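Local coordinates for protein putative protease I (Bacteroides thetaiotaomicron VPI-5482, PDB 3CNE) that binds flavin derivatives such as riboflavin, FMN and FAD as a homodimer and may serve as a flavin store, with no apparent proteolytic or chaperone activity, at residues 16-21 against 49-54; 91-96 against 114-119. One frame throughout, in Å; residues are numbered along the deposited sequence.

How the contacts relate
Both contacts belong to the DJ-1/PfpI family region of the chain, on opposite sides of the chain's centre. Their centres are 20 Å apart, their nearest atoms about 8 Å, so they do not touch. Strand 69-73 of the central sheet lies between them: L18 of contact 1 packs on S73, and L93 and M116 of contact 2 pack on F72. The structural zinc site of C74 and C111 is near both. The C74 side chain is about 9 Å from that of L18 and about 6 Å from that of M116. Contact 1 also reaches the second subunit, while contact 2 stays inside one chain. The bound FMN is about 11 Å from the F19 side chain.

Contact 1: residues 16-21 against 49-54; sequences CGLFQY and MVLIVD
In L18 the side chain leaves CA with CG opposite the backbone N (chi1 -178°), whereas in L51 CG stands opposite the carbonyl carbon (chi1 -57°). These torsions send the two leucines toward each other, tip to tip. L18 CD2 meets L51 CD1 at 3.6 Å. The contact joins helix 15-27, the first helix of the DJ-1/PfpI fold, to strand 50-52, which belongs to a small antiparallel sheet with strand 42-44. The F19 ring also reaches toward the strand, beside L18. L51 thus meets two neighbouring residues of the helix with its two methyls. CD1 meets L18 and also approaches F19 CE1, while CD2 lies at the edge of the F19 ring, near its plane. The join is wholly apolar and small, with 106 Å² buried, and no hydrogen bond crosses it. All three side chains are buried in the assembly.

F19 meets F19 of the second subunit with nearly parallel rings, and L51 packs on L51 of that subunit. Residues 50-52 pair antiparallel with a strand of the second subunit, so the small sheet continues across the interface. A bound calcium ion is about 4 Å from the F19 side chain. At the ring edge, F19 CZ stands 3.9 Å from L51 CD2, and F19 CE1 is 4.0 Å from L51 CD1.

Contact 2: residues 91-96 against 114-119; sequences VDLMEV and AMMFDF
M94 and M116, both selenomethionines, bring their terminal methyls together at 3.6 Å, CE to CE. Their side chains cross at about a right angle. M94 is bent at chi2 and chi3 (-69° and 89°), which curls its end toward helix 113-119. Its CE also lies 3.5 Å from the backbone O of M116. The selenium takes the other neighbour: M94 SE sits 3.7 Å from F119 CB, near the plane of the F119 ring at its edge. L93 points at M116 from the same helix, one residue before M94. The modelled gap between these two is too short to be trusted, so its detail is doubtful. No hydrogen bond crosses the contact.

The helices carrying these groups, 88-102 and 113-119, pack on the central sheet of the DJ-1/PfpI fold. The short segments approach to 9.8 Å and cross at -79°. This near-perpendicular crossing is consistent with a small contact; the closest CA atoms are those of M94 and M116, 7.7 Å apart. L93 and M116 both rest on F72 of strand 69-73, and I97 and F81 also touch M116. Further out, D92 forms a salt bridge with K61, and D118 OD2 accepts bonds from the backbone N of Q139 and N140. Helix 113-119 follows C111, a zinc ligand with C74, and the bound zinc ion is about 8 Å from the M116 side chain.

Contact 1: residues 16-21 against 49-54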
# COMPACT_ATOMS: atom_id res chain seq x y z
N CYS A 16 1.79 1.77 -2.39
CA CYS A 16 1.39 2.53 -1.25
C CYS A 16 0.14 3.36 -1.62
O CYS A 16 -0.85 3.31 -0.91
CB CYS A 16 2.54 3.44 -0.74
SG CYS A 16 1.99 4.43 0.70
N GLY A 17 0.16 4.03 -2.78
CA GLY A 17 -1.04 4.78 -3.25
C GLY A 17 -2.24 3.85 -3.47
O GLY A 17 -3.33 4.09 -2.95
N LEU A 18 -2.01 2.77 -4.22
CA LEU A 18 -3.08 1.86 -4.59
C LEU A 18 -3.85 1.39 -3.35
O LEU A 18 -5.06 1.56 -3.28
CB LEU A 18 -2.53 0.64 -5.36
CG LEU A 18 -3.60 -0.37 -5.84
CD1 LEU A 18 -4.65 0.30 -6.77
CD2 LEU A 18 -2.97 -1.57 -6.51
N PHE A 19 -3.14 0.80 -2.40
CA PHE A 19 -3.77 0.20 -1.24
C PHE A 19 -4.40 1.17 -0.24
O PHE A 19 -5.34 0.81 0.45
CB PHE A 19 -2.86 -0.84 -0.59
CG PHE A 19 -2.80 -2.09 -1.39
CD1 PHE A 19 -1.78 -2.30 -2.29
CD2 PHE A 19 -3.85 -3.01 -1.32
CE1 PHE A 19 -1.74 -3.47 -3.07
CE2 PHE A 19 -3.82 -4.16 -2.10
CZ PHE A 19 -2.77 -4.38 -2.97
N GLN A 20 -3.89 2.39 -0.18
CA GLN A 20 -4.62 3.45 0.53
C GLN A 20 -6.04 3.58 0.01
O GLN A 20 -6.98 3.64 0.79
CB GLN A 20 -3.89 4.79 0.40
CG GLN A 20 -2.70 4.92 1.32
CD GLN A 20 -2.19 6.34 1.33
OE1 GLN A 20 -2.81 7.23 1.95
NE2 GLN A 20 -1.10 6.59 0.61
N TYR A 21 -6.22 3.60 -1.31
CA TYR A 21 -7.55 3.58 -1.88
C TYR A 21 -8.29 2.28 -1.54
O TYR A 21 -9.42 2.33 -1.07
CB TYR A 21 -7.54 3.75 -3.41
CG TYR A 21 -6.97 5.06 -3.92
CD1 TYR A 21 -7.60 6.28 -3.62
CD2 TYR A 21 -5.84 5.09 -4.75
CE1 TYR A 21 -7.09 7.51 -4.10
CE2 TYR A 21 -5.34 6.29 -5.24
CZ TYR A 21 -5.98 7.50 -4.92
OH TYR A 21 -5.50 8.70 -5.38
N MSE A 49 6.83 -6.02 -6.12
CA MSE A 49 5.91 -7.12 -5.83
C MSE A 49 5.07 -7.36 -7.08
O MSE A 49 4.98 -6.51 -7.93
CB MSE A 49 5.00 -6.82 -4.61
CG MSE A 49 5.71 -6.55 -3.30
SE MSE A 49 6.87 -8.09 -2.76
CE MSE A 49 8.58 -7.19 -3.24
N VAL A 50 4.42 -8.51 -7.16
CA VAL A 50 3.50 -8.80 -8.23
C VAL A 50 2.07 -8.78 -7.71
O VAL A 50 1.78 -9.42 -6.69
CB VAL A 50 3.85 -10.18 -8.87
CG1 VAL A 50 2.78 -10.64 -9.86
CG2 VAL A 50 5.22 -10.10 -9.55
N LEU A 51 1.20 -8.03 -8.39
CA LEU A 51 -0.23 -8.05 -8.14
C LEU A 51 -0.95 -8.66 -9.33
O LEU A 51 -0.61 -8.40 -10.48
CB LEU A 51 -0.78 -6.63 -7.91
CG LEU A 51 -0.17 -5.78 -6.78
CD1 LEU A 51 -0.79 -4.41 -6.85
CD2 LEU A 51 -0.44 -6.41 -5.43
N ILE A 52 -1.95 -9.49 -9.05
CA ILE A 52 -2.88 -9.93 -10.09
C ILE A 52 -4.20 -9.21 -9.80
O ILE A 52 -4.83 -9.44 -8.77
CB ILE A 52 -3.02 -11.45 -10.15
CG1 ILE A 52 -1.60 -12.09 -10.22
CG2 ILE A 52 -3.90 -11.88 -11.37
CD1 ILE A 52 -1.58 -13.64 -10.46
N VAL A 53 -4.57 -8.30 -10.68
CA VAL A 53 -5.76 -7.46 -10.46
C VAL A 53 -6.97 -8.13 -11.14
O VAL A 53 -6.88 -9.30 -11.50
CB VAL A 53 -5.52 -6.00 -10.87
CG1 VAL A 53 -4.30 -5.40 -10.12
CG2 VAL A 53 -5.33 -5.87 -12.42
N ASP A 54 -8.10 -7.42 -11.27
CA ASP A 54 -9.35 -8.05 -11.69
C ASP A 54 -9.46 -8.22 -13.20
O ASP A 54 -10.11 -9.15 -13.68
CB ASP A 54 -10.56 -7.26 -11.17
CG ASP A 54 -10.61 -7.21 -9.62
OD1 ASP A 54 -10.35 -8.26 -8.99
OD2 ASP A 54 -10.87 -6.13 -9.06

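Contact 2: residues 91-96 against 114-119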
# COMPACT_ATOMS: atom_id res chain seq x y z
N VAL A 91 -3.23 3.91 -25.11
CA VAL A 91 -4.24 4.56 -25.96
C VAL A 91 -5.61 4.35 -25.30
O VAL A 91 -6.40 5.30 -25.17
CB VAL A 91 -4.21 4.01 -27.40
CG1 VAL A 91 -5.40 4.52 -28.21
CG2 VAL A 91 -2.85 4.36 -28.10
N ASP A 92 -5.89 3.12 -24.88
CA ASP A 92 -7.10 2.84 -24.12
C ASP A 92 -7.23 3.71 -22.87
O ASP A 92 -8.30 4.21 -22.59
CB ASP A 92 -7.20 1.38 -23.73
CG ASP A 92 -7.32 0.46 -24.94
OD1 ASP A 92 -7.67 0.95 -26.05
OD2 ASP A 92 -7.06 -0.76 -24.77
N LEU A 93 -6.14 3.89 -22.13
CA LEU A 93 -6.15 4.78 -20.96
C LEU A 93 -6.75 6.18 -21.24
O LEU A 93 -7.59 6.66 -20.50
CB LEU A 93 -4.73 4.95 -20.40
CG LEU A 93 -4.65 5.75 -19.09
CD1 LEU A 93 -5.51 5.12 -18.00
CD2 LEU A 93 -3.21 5.85 -18.60
N MSE A 94 -6.25 6.81 -22.30
CA MSE A 94 -6.70 8.13 -22.73
C MSE A 94 -8.18 8.11 -23.07
O MSE A 94 -8.93 9.00 -22.66
CB MSE A 94 -5.90 8.61 -23.94
CG MSE A 94 -4.44 8.88 -23.64
SE MSE A 94 -4.18 10.44 -22.46
CE MSE A 94 -4.27 9.61 -20.68
N GLU A 95 -8.58 7.09 -23.82
CA GLU A 95 -9.97 6.89 -24.21
C GLU A 95 -10.87 6.79 -22.97
O GLU A 95 -11.88 7.48 -22.85
CB GLU A 95 -10.11 5.62 -25.04
CG GLU A 95 -11.43 5.57 -25.79
CD GLU A 95 -11.73 4.24 -26.46
OE1 GLU A 95 -10.83 3.71 -27.19
OE2 GLU A 95 -12.88 3.74 -26.27
N VAL A 96 -10.48 5.91 -22.06
CA VAL A 96 -11.27 5.64 -20.86
C VAL A 96 -11.36 6.85 -19.95
O VAL A 96 -12.41 7.11 -19.37
CB VAL A 96 -10.73 4.40 -20.10
CG1 VAL A 96 -11.26 4.37 -18.68
CG2 VAL A 96 -11.10 3.09 -20.86
N ALA A 114 -3.34 13.80 -12.14
CA ALA A 114 -3.96 15.03 -12.67
C ALA A 114 -3.43 15.33 -14.08
O ALA A 114 -4.15 15.92 -14.91
CB ALA A 114 -3.67 16.20 -11.76
N MSE A 115 -2.19 14.93 -14.35
CA MSE A 115 -1.60 15.15 -15.67
C MSE A 115 -2.23 14.22 -16.69
O MSE A 115 -2.54 14.63 -17.81
CB MSE A 115 -0.09 14.96 -15.62
CG MSE A 115 0.61 15.32 -16.92
SE MSE A 115 2.46 14.70 -16.89
CE MSE A 115 2.27 12.74 -16.91
N MSE A 116 -2.43 12.96 -16.30
CA MSE A 116 -3.12 12.00 -17.17
C MSE A 116 -4.52 12.54 -17.53
O MSE A 116 -4.96 12.46 -18.68
CB MSE A 116 -3.19 10.63 -16.50
CG MSE A 116 -1.81 10.01 -16.25
SE MSE A 116 -0.92 9.59 -17.97
CE MSE A 116 -1.97 8.07 -18.42
N PHE A 117 -5.21 13.08 -16.52
CA PHE A 117 -6.50 13.73 -16.73
C PHE A 117 -6.36 14.91 -17.69
O PHE A 117 -7.12 15.00 -18.66
CB PHE A 117 -7.12 14.18 -15.38
CG PHE A 117 -7.48 13.05 -14.43
CD1 PHE A 117 -7.66 11.75 -14.89
CD2 PHE A 117 -7.68 13.31 -13.07
CE1 PHE A 117 -8.02 10.70 -13.98
CE2 PHE A 117 -8.05 12.29 -12.17
CZ PHE A 117 -8.21 10.98 -12.63
N ASP A 118 -5.37 15.78 -17.45
CA ASP A 118 -5.16 16.98 -18.25
C ASP A 118 -4.99 16.66 -19.72
O ASP A 118 -5.57 17.35 -20.57
CB ASP A 118 -3.95 17.79 -17.75
CG ASP A 118 -3.62 19.00 -18.68
OD1 ASP A 118 -3.92 18.97 -19.89
OD2 ASP A 118 -3.04 20.00 -18.23
N PHE A 119 -4.22 15.61 -20.02
CA PHE A 119 -3.93 15.20 -21.39
C PHE A 119 -5.20 15.02 -22.20
O PHE A 119 -5.21 15.23 -23.42
CB PHE A 119 -3.13 13.88 -21.41
CG PHE A 119 -1.68 14.01 -21.00
CD1 PHE A 119 -1.08 15.24 -20.89
CD2 PHE A 119 -0.91 12.86 -20.81
CE1 PHE A 119 0.27 15.35 -20.54
CE2 PHE A 119 0.42 12.95 -20.46
CZ PHE A 119 1.02 14.19 -20.33